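Local structure of putative glucose-6-phosphate 1-epimerase (Salmonella typhimurium, 2HTB) at residues 150-155 against 166-171; 41-46 against 54-59; 159-164 against 303-308; 46-51 against 128-133. The protein probably catalyses the interconversion of the alpha and beta anomers of glucose 6-phosphate, acting as a hexose-6-phosphate 1-epimerase. One frame throughout, in Å; residues are numbered along the deposited sequence.

Interaction 1 (150-155 against 166-171)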
loop_
_atom_site.group_PDB
_atom_site.type_symbol
_atom_site.label_atom_id
_atom_site.label_comp_id
_atom_site.label_asym_id
_atom_site.label_seq_id
_atom_site.Cartn_x
_atom_site.Cartn_y
_atom_site.Cartn_z
ATOM N N PHE A 150 -1.334 12.836 17.619
ATOM C CA PHE A 150 -0.756 11.523 17.312
ATOM C C PHE A 150 0.689 11.660 16.844
ATOM O O PHE A 150 1.134 12.739 16.429
ATOM C CB PHE A 150 -1.568 10.849 16.201
ATOM C CG PHE A 150 -1.432 11.527 14.879
ATOM C CD1 PHE A 150 -2.333 12.555 14.504
ATOM C CD2 PHE A 150 -0.393 11.167 13.986
ATOM C CE1 PHE A 150 -2.231 13.202 13.229
ATOM C CE2 PHE A 150 -0.273 11.785 12.697
ATOM C CZ PHE A 150 -1.165 12.832 12.297
ATOM N N THR A 151 1.382 10.525 16.853
ATOM C CA THR A 151 2.670 10.378 16.130
ATOM C C THR A 151 2.501 9.071 15.393
ATOM O O THR A 151 2.168 7.978 16.041
ATOM C CB THR A 151 3.841 10.307 17.093
ATOM O OG1 THR A 151 3.903 11.529 17.839
ATOM C CG2 THR A 151 5.116 10.128 16.394
ATOM N N LEU A 152 2.659 9.161 14.052
ATOM C CA LEU A 152 2.480 7.951 13.201
ATOM C C LEU A 152 3.808 7.576 12.652
ATOM O O LEU A 152 4.461 8.500 12.143
ATOM C CB LEU A 152 1.594 8.275 12.033
ATOM C CG LEU A 152 0.592 7.285 11.503
ATOM C CD1 LEU A 152 0.393 7.619 10.059
ATOM C CD2 LEU A 152 0.910 5.862 11.602
ATOM N N LEU A 153 4.240 6.319 12.781
ATOM C CA LEU A 153 5.515 5.838 12.246
ATOM C C LEU A 153 5.293 4.738 11.298
ATOM O O LEU A 153 4.447 3.874 11.485
ATOM C CB LEU A 153 6.401 5.293 13.293
ATOM C CG LEU A 153 6.836 6.330 14.332
ATOM C CD1 LEU A 153 7.325 5.726 15.664
ATOM C CD2 LEU A 153 7.904 7.375 13.702
ATOM N N ALA A 154 6.070 4.816 10.227
ATOM C CA ALA A 154 6.101 3.810 9.162
ATOM C C ALA A 154 7.543 3.320 8.887
ATOM O O ALA A 154 8.477 4.097 8.563
ATOM C CB ALA A 154 5.514 4.393 7.934
ATOM N N ARG A 155 7.725 2.027 9.056
ATOM C CA ARG A 155 9.042 1.432 8.956
ATOM C C ARG A 155 9.067 0.386 7.866
ATOM O O ARG A 155 8.148 -0.467 7.797
ATOM C CB ARG A 155 9.428 0.796 10.290
ATOM C CG ARG A 155 9.900 1.868 11.282
ATOM C CD ARG A 155 10.316 1.280 12.701
ATOM N NE ARG A 155 9.259 1.356 13.741
ATOM C CZ ARG A 155 9.395 2.022 14.893
ATOM N NH1 ARG A 155 10.546 2.652 15.183
ATOM N NH2 ARG A 155 8.377 2.041 15.760
ATOM N N LEU A 166 3.467 -0.132 10.324
ATOM C CA LEU A 166 2.784 1.135 10.651
ATOM C C LEU A 166 2.568 1.117 12.158
ATOM O O LEU A 166 2.141 0.080 12.678
ATOM C CB LEU A 166 1.428 1.080 10.013
ATOM C CG LEU A 166 0.736 2.273 9.383
ATOM C CD1 LEU A 166 -0.543 2.519 10.031
ATOM C CD2 LEU A 166 1.559 3.579 9.281
ATOM N N GLU A 167 2.845 2.208 12.853
ATOM C CA GLU A 167 2.659 2.270 14.275
ATOM C C GLU A 167 2.103 3.653 14.720
ATOM O O GLU A 167 2.757 4.672 14.532
ATOM C CB GLU A 167 4.010 2.082 14.892
ATOM C CG GLU A 167 4.015 1.847 16.364
ATOM C CD GLU A 167 5.432 1.775 16.941
ATOM O OE1 GLU A 167 5.897 2.773 17.506
ATOM O OE2 GLU A 167 6.116 0.756 16.826
ATOM N N ALA A 168 0.899 3.679 15.311
ATOM C CA ALA A 168 0.255 4.911 15.745
ATOM C C ALA A 168 0.232 5.060 17.306
ATOM O O ALA A 168 -0.241 4.178 18.064
ATOM C CB ALA A 168 -1.096 4.961 15.183
ATOM N N HIS A 169 0.802 6.166 17.751
ATOM C CA HIS A 169 0.865 6.560 19.152
ATOM C C HIS A 169 -0.141 7.654 19.390
ATOM O O HIS A 169 -0.240 8.663 18.587
ATOM C CB HIS A 169 2.260 7.140 19.447
ATOM C CG HIS A 169 3.346 6.123 19.318
ATOM N ND1 HIS A 169 3.824 5.413 20.392
ATOM C CD2 HIS A 169 3.985 5.631 18.235
ATOM C CE1 HIS A 169 4.734 4.545 19.980
ATOM N NE2 HIS A 169 4.837 4.652 18.674
ATOM N N GLY A 170 -0.828 7.519 20.519
ATOM C CA GLY A 170 -1.867 8.462 20.942
ATOM C C GLY A 170 -2.940 7.664 21.638
ATOM O O GLY A 170 -2.713 6.504 22.014
ATOM N N GLU A 171 -4.087 8.311 21.825
ATOM C CA GLU A 171 -5.195 7.831 22.605
ATOM C C GLU A 171 -6.423 8.029 21.757
ATOM O O GLU A 171 -7.055 9.084 21.825
ATOM C CB GLU A 171 -5.348 8.660 23.856
ATOM C CG GLU A 171 -3.956 9.026 24.686
ATOM C CD GLU A 171 -3.726 8.063 25.916
ATOM O OE1 GLU A 171 -4.783 7.459 26.357
ATOM O OE2 GLU A 171 -2.527 7.902 26.410
#

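Interaction 2 (41-46 against 54-59)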
loop_
_atom_site.group_PDB
_atom_site.type_symbol
_atom_site.label_atom_id
_atom_site.label_comp_id
_atom_site.label_asym_id
_atom_site.label_seq_id
_atom_site.Cartn_x
_atom_site.Cartn_y
_atom_site.Cartn_z
ATOM N N LEU A 41 6.736 16.392 -6.057
ATOM C CA LEU A 41 6.970 15.497 -4.879
ATOM C C LEU A 41 8.398 15.086 -4.691
ATOM O O LEU A 41 8.994 14.549 -5.597
ATOM C CB LEU A 41 6.165 14.254 -5.014
ATOM C CG LEU A 41 4.651 14.628 -4.966
ATOM C CD1 LEU A 41 3.822 13.399 -5.006
ATOM C CD2 LEU A 41 4.284 15.551 -3.735
ATOM N N ASP A 42 8.960 15.351 -3.510
ATOM C CA ASP A 42 10.254 14.729 -3.165
ATOM C C ASP A 42 10.129 13.268 -3.042
ATOM O O ASP A 42 9.266 12.809 -2.271
ATOM C CB ASP A 42 10.748 15.218 -1.793
ATOM C CG ASP A 42 11.095 16.701 -1.793
ATOM O OD1 ASP A 42 11.622 17.182 -2.832
ATOM O OD2 ASP A 42 10.859 17.341 -0.733
ATOM N N LEU A 43 11.023 12.531 -3.688
ATOM C CA LEU A 43 11.052 11.065 -3.485
ATOM C C LEU A 43 12.305 10.567 -2.781
ATOM O O LEU A 43 13.331 11.213 -2.910
ATOM C CB LEU A 43 11.018 10.350 -4.836
ATOM C CG LEU A 43 9.988 10.910 -5.795
ATOM C CD1 LEU A 43 10.019 10.003 -7.020
ATOM C CD2 LEU A 43 8.598 10.868 -5.110
ATOM N N ILE A 44 12.239 9.398 -2.116
ATOM C CA ILE A 44 13.425 8.746 -1.595
ATOM C C ILE A 44 13.533 7.460 -2.395
ATOM O O ILE A 44 12.578 6.677 -2.472
ATOM C CB ILE A 44 13.316 8.449 -0.044
ATOM C CG1 ILE A 44 13.800 9.619 0.875
ATOM C CG2 ILE A 44 14.259 7.371 0.374
ATOM C CD1 ILE A 44 13.667 10.910 0.440
ATOM N N VAL A 45 14.694 7.239 -3.006
ATOM C CA VAL A 45 14.876 6.172 -3.981
ATOM C C VAL A 45 15.995 5.226 -3.537
ATOM O O VAL A 45 17.092 5.619 -3.151
ATOM C CB VAL A 45 15.296 6.732 -5.330
ATOM C CG1 VAL A 45 15.393 5.603 -6.310
ATOM C CG2 VAL A 45 14.364 7.840 -5.844
ATOM N N VAL A 46 15.701 3.966 -3.582
ATOM C CA VAL A 46 16.601 3.029 -3.065
ATOM C C VAL A 46 17.139 2.288 -4.275
ATOM O O VAL A 46 16.406 1.513 -4.900
ATOM C CB VAL A 46 15.816 2.104 -2.160
ATOM C CG1 VAL A 46 16.645 0.798 -1.774
ATOM C CG2 VAL A 46 15.416 2.879 -0.932
ATOM N N SER A 54 11.225 2.698 -4.288
ATOM C CA SER A 54 11.055 4.129 -4.249
ATOM C C SER A 54 9.871 4.533 -3.382
ATOM O O SER A 54 8.832 3.766 -3.279
ATOM C CB SER A 54 11.019 4.752 -5.691
ATOM O OG SER A 54 9.895 4.413 -6.552
ATOM N N PHE A 55 10.000 5.750 -2.815
ATOM C CA PHE A 55 9.055 6.266 -1.853
ATOM C C PHE A 55 8.769 7.717 -2.113
ATOM O O PHE A 55 9.633 8.422 -2.545
ATOM C CB PHE A 55 9.597 6.240 -0.430
ATOM C CG PHE A 55 10.027 4.890 0.071
ATOM C CD1 PHE A 55 11.272 4.342 -0.303
ATOM C CD2 PHE A 55 9.227 4.216 1.018
ATOM C CE1 PHE A 55 11.646 3.113 0.176
ATOM C CE2 PHE A 55 9.617 3.006 1.561
ATOM C CZ PHE A 55 10.826 2.435 1.128
ATOM N N ALA A 56 7.548 8.173 -1.795
ATOM C CA ALA A 56 7.239 9.585 -1.686
ATOM C C ALA A 56 7.207 9.973 -0.208
ATOM O O ALA A 56 6.547 9.319 0.627
ATOM C CB ALA A 56 5.908 9.844 -2.325
ATOM N N LEU A 57 7.846 11.079 0.126
ATOM C CA LEU A 57 7.687 11.646 1.492
ATOM C C LEU A 57 6.228 11.893 1.797
ATOM O O LEU A 57 5.755 11.572 2.878
ATOM C CB LEU A 57 8.556 12.902 1.711
ATOM C CG LEU A 57 10.068 12.585 1.698
ATOM C CD1 LEU A 57 10.849 13.835 1.970
ATOM C CD2 LEU A 57 10.471 11.501 2.767
ATOM N N GLN A 58 5.517 12.471 0.835
ATOM C CA GLN A 58 4.084 12.539 0.929
ATOM C C GLN A 58 3.491 11.153 1.191
ATOM O O GLN A 58 3.599 10.284 0.371
ATOM C CB GLN A 58 3.483 13.179 -0.317
ATOM C CG GLN A 58 1.960 13.431 -0.154
ATOM C CD GLN A 58 1.444 14.335 -1.228
ATOM O OE1 GLN A 58 1.591 15.561 -1.113
ATOM N NE2 GLN A 58 0.843 13.753 -2.310
ATOM N N GLY A 59 2.823 10.991 2.352
ATOM C CA GLY A 59 2.186 9.733 2.684
ATOM C C GLY A 59 3.172 8.577 2.913
ATOM O O GLY A 59 2.742 7.425 2.906
HETATM O O HOH W 1 6.479 13.455 -1.506
#

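Interaction 3 (159-164 against 303-308)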
loop_
_atom_site.group_PDB
_atom_site.type_symbol
_atom_site.label_atom_id
_atom_site.label_comp_id
_atom_site.label_asym_id
_atom_site.label_seq_id
_atom_site.Cartn_x
_atom_site.Cartn_y
_atom_site.Cartn_z
ATOM N N GLY A 159 14.458 -5.487 0.693
ATOM C CA GLY A 159 15.494 -6.175 0.028
ATOM C C GLY A 159 14.928 -7.260 -0.783
ATOM O O GLY A 159 14.275 -6.982 -1.748
ATOM N N LYS A 160 15.135 -8.512 -0.421
ATOM C CA LYS A 160 14.669 -9.584 -1.289
ATOM C C LYS A 160 13.283 -9.814 -0.785
ATOM O O LYS A 160 12.445 -10.359 -1.475
ATOM C CB LYS A 160 15.486 -10.879 -1.122
ATOM C CG LYS A 160 16.964 -10.864 -1.686
ATOM C CD LYS A 160 17.609 -12.320 -1.560
ATOM C CE LYS A 160 18.013 -12.939 -2.994
ATOM N N THR A 161 13.014 -9.442 0.453
ATOM C CA THR A 161 11.630 -9.408 0.874
ATOM C C THR A 161 11.323 -7.957 1.268
ATOM O O THR A 161 12.191 -7.105 1.274
ATOM C CB THR A 161 11.368 -10.304 2.050
ATOM O OG1 THR A 161 11.949 -9.699 3.183
ATOM C CG2 THR A 161 11.874 -11.724 1.843
ATOM N N CYS A 162 10.077 -7.661 1.574
ATOM C CA CYS A 162 9.732 -6.288 1.852
ATOM C C CYS A 162 8.859 -6.243 3.054
ATOM O O CYS A 162 7.867 -6.964 3.153
ATOM C CB CYS A 162 9.068 -5.697 0.646
ATOM S SG CYS A 162 8.368 -4.083 0.948
ATOM N N GLU A 163 9.237 -5.451 4.017
ATOM C CA GLU A 163 8.421 -5.412 5.216
ATOM C C GLU A 163 8.014 -4.007 5.530
ATOM O O GLU A 163 8.833 -3.053 5.491
ATOM C CB GLU A 163 9.147 -5.968 6.398
ATOM C CG GLU A 163 8.987 -7.408 6.654
ATOM C CD GLU A 163 10.148 -7.908 7.559
ATOM O OE1 GLU A 163 10.683 -7.111 8.421
ATOM O OE2 GLU A 163 10.551 -9.085 7.434
ATOM N N ILE A 164 6.737 -3.910 5.859
ATOM C CA ILE A 164 6.050 -2.644 6.043
ATOM C C ILE A 164 5.286 -2.733 7.363
ATOM O O ILE A 164 4.528 -3.655 7.551
ATOM C CB ILE A 164 5.048 -2.419 4.923
ATOM C CG1 ILE A 164 5.737 -2.414 3.574
ATOM C CG2 ILE A 164 4.352 -1.114 5.091
ATOM C CD1 ILE A 164 4.778 -2.673 2.420
ATOM N N THR A 303 4.109 -8.234 5.093
ATOM C CA THR A 303 5.401 -8.744 4.612
ATOM C C THR A 303 5.186 -9.321 3.253
ATOM O O THR A 303 4.259 -10.121 3.109
ATOM C CB THR A 303 5.952 -9.933 5.487
ATOM O OG1 THR A 303 6.225 -9.436 6.775
ATOM C CG2 THR A 303 7.302 -10.427 4.917
ATOM N N ILE A 304 6.043 -8.989 2.289
ATOM C CA ILE A 304 5.847 -9.477 0.896
ATOM C C ILE A 304 7.045 -10.244 0.432
ATOM O O ILE A 304 8.135 -9.717 0.607
ATOM C CB ILE A 304 5.691 -8.293 -0.116
ATOM C CG1 ILE A 304 4.623 -7.319 0.371
ATOM C CG2 ILE A 304 5.447 -8.831 -1.528
ATOM C CD1 ILE A 304 4.513 -6.019 -0.374
ATOM N N CYS A 305 6.838 -11.425 -0.160
ATOM C CA CYS A 305 7.831 -12.238 -0.884
ATOM C C CYS A 305 7.349 -12.592 -2.269
ATOM O O CYS A 305 6.166 -12.780 -2.477
ATOM C CB CYS A 305 8.001 -13.622 -0.194
ATOM S SG CYS A 305 8.311 -13.472 1.523
ATOM N N VAL A 306 8.281 -12.849 -3.160
ATOM C CA VAL A 306 8.035 -13.296 -4.516
ATOM C C VAL A 306 8.833 -14.582 -4.829
ATOM O O VAL A 306 9.961 -14.759 -4.406
ATOM C CB VAL A 306 8.647 -12.360 -5.607
ATOM C CG1 VAL A 306 7.663 -12.103 -6.662
ATOM C CG2 VAL A 306 9.153 -11.130 -5.102
ATOM N N ALA A 307 8.278 -15.425 -5.683
ATOM C CA ALA A 307 9.008 -16.591 -6.151
ATOM C C ALA A 307 8.482 -16.925 -7.556
ATOM O O ALA A 307 7.268 -17.043 -7.753
ATOM C CB ALA A 307 8.859 -17.758 -5.176
ATOM N N LYS A 308 9.399 -17.022 -8.537
ATOM C CA LYS A 308 9.011 -17.406 -9.906
ATOM C C LYS A 308 8.457 -18.849 -9.937
ATOM O O LYS A 308 8.792 -19.648 -9.075
ATOM C CB LYS A 308 10.152 -17.234 -10.891
ATOM C CG LYS A 308 10.180 -15.857 -11.560
ATOM C CD LYS A 308 11.313 -15.737 -12.623
ATOM C CE LYS A 308 12.331 -14.644 -12.324
ATOM N NZ LYS A 308 12.191 -13.643 -13.383
HETATM O O HOH W 2 6.235 -6.404 8.172
#

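Interaction 4 (46-51 against 128-133)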
loop_
_atom_site.group_PDB
_atom_site.type_symbol
_atom_site.label_atom_id
_atom_site.label_comp_id
_atom_site.label_asym_id
_atom_site.label_seq_id
_atom_site.Cartn_x
_atom_site.Cartn_y
_atom_site.Cartn_z
ATOM N N VAL A 46 15.701 3.966 -3.582
ATOM C CA VAL A 46 16.601 3.029 -3.065
ATOM C C VAL A 46 17.139 2.288 -4.275
ATOM O O VAL A 46 16.406 1.513 -4.900
ATOM C CB VAL A 46 15.816 2.104 -2.160
ATOM C CG1 VAL A 46 16.645 0.798 -1.774
ATOM C CG2 VAL A 46 15.416 2.879 -0.932
ATOM N N ASP A 47 18.397 2.539 -4.617
ATOM C CA ASP A 47 19.078 1.793 -5.699
ATOM C C ASP A 47 20.193 0.928 -5.153
ATOM O O ASP A 47 21.313 1.416 -5.000
ATOM C CB ASP A 47 19.701 2.749 -6.731
ATOM C CG ASP A 47 20.163 1.995 -7.957
ATOM O OD1 ASP A 47 20.242 0.750 -7.861
ATOM O OD2 ASP A 47 20.383 2.631 -9.028
ATOM N N HIS A 48 19.901 -0.330 -4.867
ATOM C CA HIS A 48 20.773 -1.154 -4.050
ATOM C C HIS A 48 20.962 -2.546 -4.692
ATOM O O HIS A 48 20.064 -3.038 -5.399
ATOM C CB HIS A 48 20.167 -1.211 -2.636
ATOM C CG HIS A 48 20.762 -2.255 -1.710
ATOM N ND1 HIS A 48 21.461 -1.916 -0.557
ATOM C CD2 HIS A 48 20.672 -3.607 -1.709
ATOM C CE1 HIS A 48 21.851 -3.020 0.061
ATOM N NE2 HIS A 48 21.372 -4.055 -0.606
ATOM N N PRO A 49 22.102 -3.217 -4.438
ATOM C CA PRO A 49 22.388 -4.409 -5.248
ATOM C C PRO A 49 21.332 -5.473 -5.156
ATOM O O PRO A 49 21.150 -6.215 -6.127
ATOM C CB PRO A 49 23.709 -4.912 -4.671
ATOM C CG PRO A 49 24.397 -3.634 -4.088
ATOM C CD PRO A 49 23.193 -2.877 -3.507
ATOM N N GLN A 50 20.610 -5.531 -4.020
ATOM C CA GLN A 50 19.520 -6.505 -3.831
ATOM C C GLN A 50 18.142 -6.011 -4.180
ATOM O O GLN A 50 17.271 -6.834 -4.319
ATOM C CB GLN A 50 19.490 -7.043 -2.384
ATOM C CG GLN A 50 20.879 -7.798 -1.974
ATOM C CD GLN A 50 20.870 -9.215 -2.547
ATOM O OE1 GLN A 50 21.921 -9.830 -2.749
ATOM N NE2 GLN A 50 19.637 -9.743 -2.827
ATOM N N VAL A 51 17.933 -4.694 -4.358
ATOM C CA VAL A 51 16.576 -4.131 -4.446
ATOM C C VAL A 51 16.610 -2.767 -5.113
ATOM O O VAL A 51 17.537 -1.928 -4.840
ATOM C CB VAL A 51 16.025 -3.652 -3.072
ATOM C CG1 VAL A 51 14.548 -3.863 -2.926
ATOM C CG2 VAL A 51 16.861 -4.071 -1.859
ATOM N N ASN A 128 22.273 -6.650 2.707
ATOM C CA ASN A 128 20.991 -7.312 2.369
ATOM C C ASN A 128 19.841 -6.403 1.914
ATOM O O ASN A 128 18.822 -6.897 1.335
ATOM C CB ASN A 128 20.509 -8.177 3.543
ATOM C CG ASN A 128 21.476 -9.346 3.870
ATOM O OD1 ASN A 128 21.349 -9.960 4.901
ATOM N ND2 ASN A 128 22.432 -9.633 2.983
ATOM N N GLY A 129 19.991 -5.096 2.180
ATOM C CA GLY A 129 18.882 -4.190 2.043
ATOM C C GLY A 129 18.898 -2.921 2.825
ATOM O O GLY A 129 19.933 -2.537 3.352
ATOM N N VAL A 130 17.752 -2.231 2.864
ATOM C CA VAL A 130 17.668 -0.872 3.462
ATOM C C VAL A 130 16.479 -0.774 4.443
ATOM O O VAL A 130 15.445 -1.330 4.157
ATOM C CB VAL A 130 17.624 0.208 2.354
ATOM C CG1 VAL A 130 17.900 1.540 2.870
ATOM C CG2 VAL A 130 18.645 -0.054 1.368
ATOM N N MET A 131 16.656 -0.162 5.622
ATOM C CA MET A 131 15.558 0.163 6.518
ATOM C C MET A 131 15.346 1.653 6.457
ATOM O O MET A 131 16.331 2.418 6.386
ATOM C CB MET A 131 15.823 -0.292 7.974
ATOM C CG MET A 131 14.793 0.244 9.181
ATOM S SD MET A 131 14.835 2.107 9.676
ATOM C CE MET A 131 16.180 2.275 10.950
ATOM N N LEU A 132 14.063 2.067 6.486
ATOM C CA LEU A 132 13.675 3.492 6.539
ATOM C C LEU A 132 12.546 3.695 7.558
ATOM O O LEU A 132 11.569 2.928 7.628
ATOM C CB LEU A 132 13.165 3.969 5.233
ATOM C CG LEU A 132 14.073 3.819 4.046
ATOM C CD1 LEU A 132 13.776 2.554 3.298
ATOM C CD2 LEU A 132 13.902 5.011 3.093
ATOM N N THR A 133 12.667 4.727 8.366
ATOM C CA THR A 133 11.571 5.075 9.228
ATOM C C THR A 133 11.093 6.457 8.840
ATOM O O THR A 133 11.861 7.458 8.831
ATOM C CB THR A 133 11.999 5.061 10.729
ATOM O OG1 THR A 133 12.430 3.758 11.057
ATOM C CG2 THR A 133 10.853 5.405 11.637
#

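Interaction 1 (150-155 against 166-171)
L152 and L166 meet through their CD2 methyls on the face of the hairpin that also carries A154 and A168, the two leucines passing each other at a slant. L152 CD2 reaches on to A168 CB at 4.2 Å, and L166 CD2 lies 4.3 Å from A154 CB. W96 and W118 cover L152 from beyond, while I94 packs on A154 and L166. Between the strands run two antiparallel hydrogen-bonded pairs: T151 with H169, where H169 N to T151 O is 2.8 Å, and L153 with E167, where L153 N to E167 O is 2.8 Å. On the reverse face L153 lies alongside E167, both pointing the same way, and puts L153 CD1 3.8 Å from E167 OE1. E167 has CG anti to its own N (chi1 -169°) and an extended chain beyond, which carries the carboxylate out to the guanidinium of R155. R155 NH2 forms a salt bridge to E167 OE2 at 2.8 Å; the N-H...O angle of 129° makes the hydrogen bond weak, and the two planes stand 58° apart. R299 adds a second salt bridge to the same oxygen. E167 OE1 accepts a hydrogen bond from H169 NE2, modelled too short for its length to be trusted. With R155 and R299 both bridging it, this buried carboxylate would probably stay ionised.

Interaction 2 (41-46 against 54-59)
L57 sets its CD2 methyl 4.0 Å from I44 CD1, crossing the isoleucine at a slant, and lays its other methyl, L57 CD1, 4.0 Å from D42 CB. Next to this ridge comes F55, where CG anti to the carbonyl carbon (chi1 -57°) lays the ring beside the I44 carbonyl. Its edge, rather than a face, meets the neighbouring strand: F55 CD1 sits 3.4 Å from I44 O, which lies in the ring plane, and F55 CE1 touches V46 CG2 at 3.9 Å. On the other face the small A56 receives L43, whose CD2 comes 4.0 Å from A56 CB. Where the strands part, L41 spreads both methyls against the side-chain amide of Q58, whose OE1 is hydrogen-bonded to G85 N. Water 1 links the two backbones there, donating to D42 O and accepting from Q58 N at 2.7 Å. I44 and F55 form the hydrogen-bonded pair, and L57 N reaches D42 O in a longer bond of 3.3 Å. L132 and F134 of strand 130-137 pack on the I44, F55 and L57 face. This is a beta hairpin in an antiparallel sheet, one layer of the beta-sandwich typical of galactose mutarotase-like folds.

Interaction 3 (159-164 against 303-308)
E163 and T303 lie side by side and point the same way from a non-hydrogen-bonded antiparallel pair. The touching atom of the glutamate is CG, 3.4 Å from T303 OG1 and 3.9 Å from T303 CG2, so its aliphatic stem rests along the threonine while the chain runs on extended. With chi1 at -65°, T303 OG1 is placed beside that CG; it makes a weak hydrogen bond with H249 NE2, and water 2, bonded to I164 O, has a weak contact with it too. On the other face C162 and I304 approach through their stems, C162 CB to I304 CB 4.3 Å, and the end of I164 swings toward I304, I164 CD1 lying 4.4 Å from I304 CD1. C162 and I304 are also the hydrogen-bonded pair: C162 N to I304 O is 3.0 Å and I304 N to C162 O is 2.9 Å. These bonds join strand 162-169 to the C-terminal strand 298-308, neighbours in the long antiparallel sheet of the mutarotase beta-sandwich, although almost 140 residues separate the two segments. C162 and I304 face strand 61-67 of the other sheet, where W65 covers both. Towards the start of the strand, T161 turns its methyl rather than its hydroxyl to the partner, with T161 CG2 4.0 Å from C305 SG. G159, in the preceding turn, gives its carbonyl oxygen to the indole N-H of W65.

Interaction 4 (46-51 against 128-133)
V46 and V130 make the apolar part of this contact: the two valines run antiparallel alongside one another, with V46 CG1 3.8 Å from V130 CG2. That same V130 methyl lies 3.9 Å from H48 ND1, approaching the imidazole obliquely. Further along, V51 CG2 comes within 4.4 Å of G129 CA. The ring contact is a CH-pi interaction. H48 has CG anti to its backbone N (chi1 168°), which carries the imidazole across to 128-133, and G129 CA sits over a face, 4.0 Å from the ring centroid and 27° off its normal. G129, with a positive phi of 156°, brings bare backbone up to the ring. Polar groups approach without bonding: H48 NE2 is 3.3 Å from G129 N, but the angle is too poor for a hydrogen bond. Q50, its chain bent at chi2, rests its stem on the backbone of N128, with Q50 CB 3.8 Å from N128 O. The backbone bonds lie within 46-51, where H48 and V51 bond in both directions, each 2.9 Å from N to O, and close a type I turn over P49 and Q50. No backbone hydrogen bond links the segments. A tight hairpin end of one sheet thus packs on the start of strand 130-137 in another, a face-to-face contact characteristic of a beta-sandwich.

Interactions 1 and 3 are strand pairings in one nine-stranded antiparallel sheet, sharing strand 162-169 with centres 23 Å apart. Interaction 2 pairs strands of the five-stranded sheet, and interaction 4 bridges the two layers, its centre 14 Å from that of interaction 2 and 12 Å from that of interaction 3. V46 belongs to both 2 and 4, and L132 extends the interface by packing on I44 and F55. T133 meets R155, joining interactions 4 and 1 through neighbouring strands. Along the chain interactions 2 and 4 alternate first; 1 and 3 then alternate, with 303-308 arriving last, so the C-terminal strand completes a sheet begun far earlier in this single-chain sandwich.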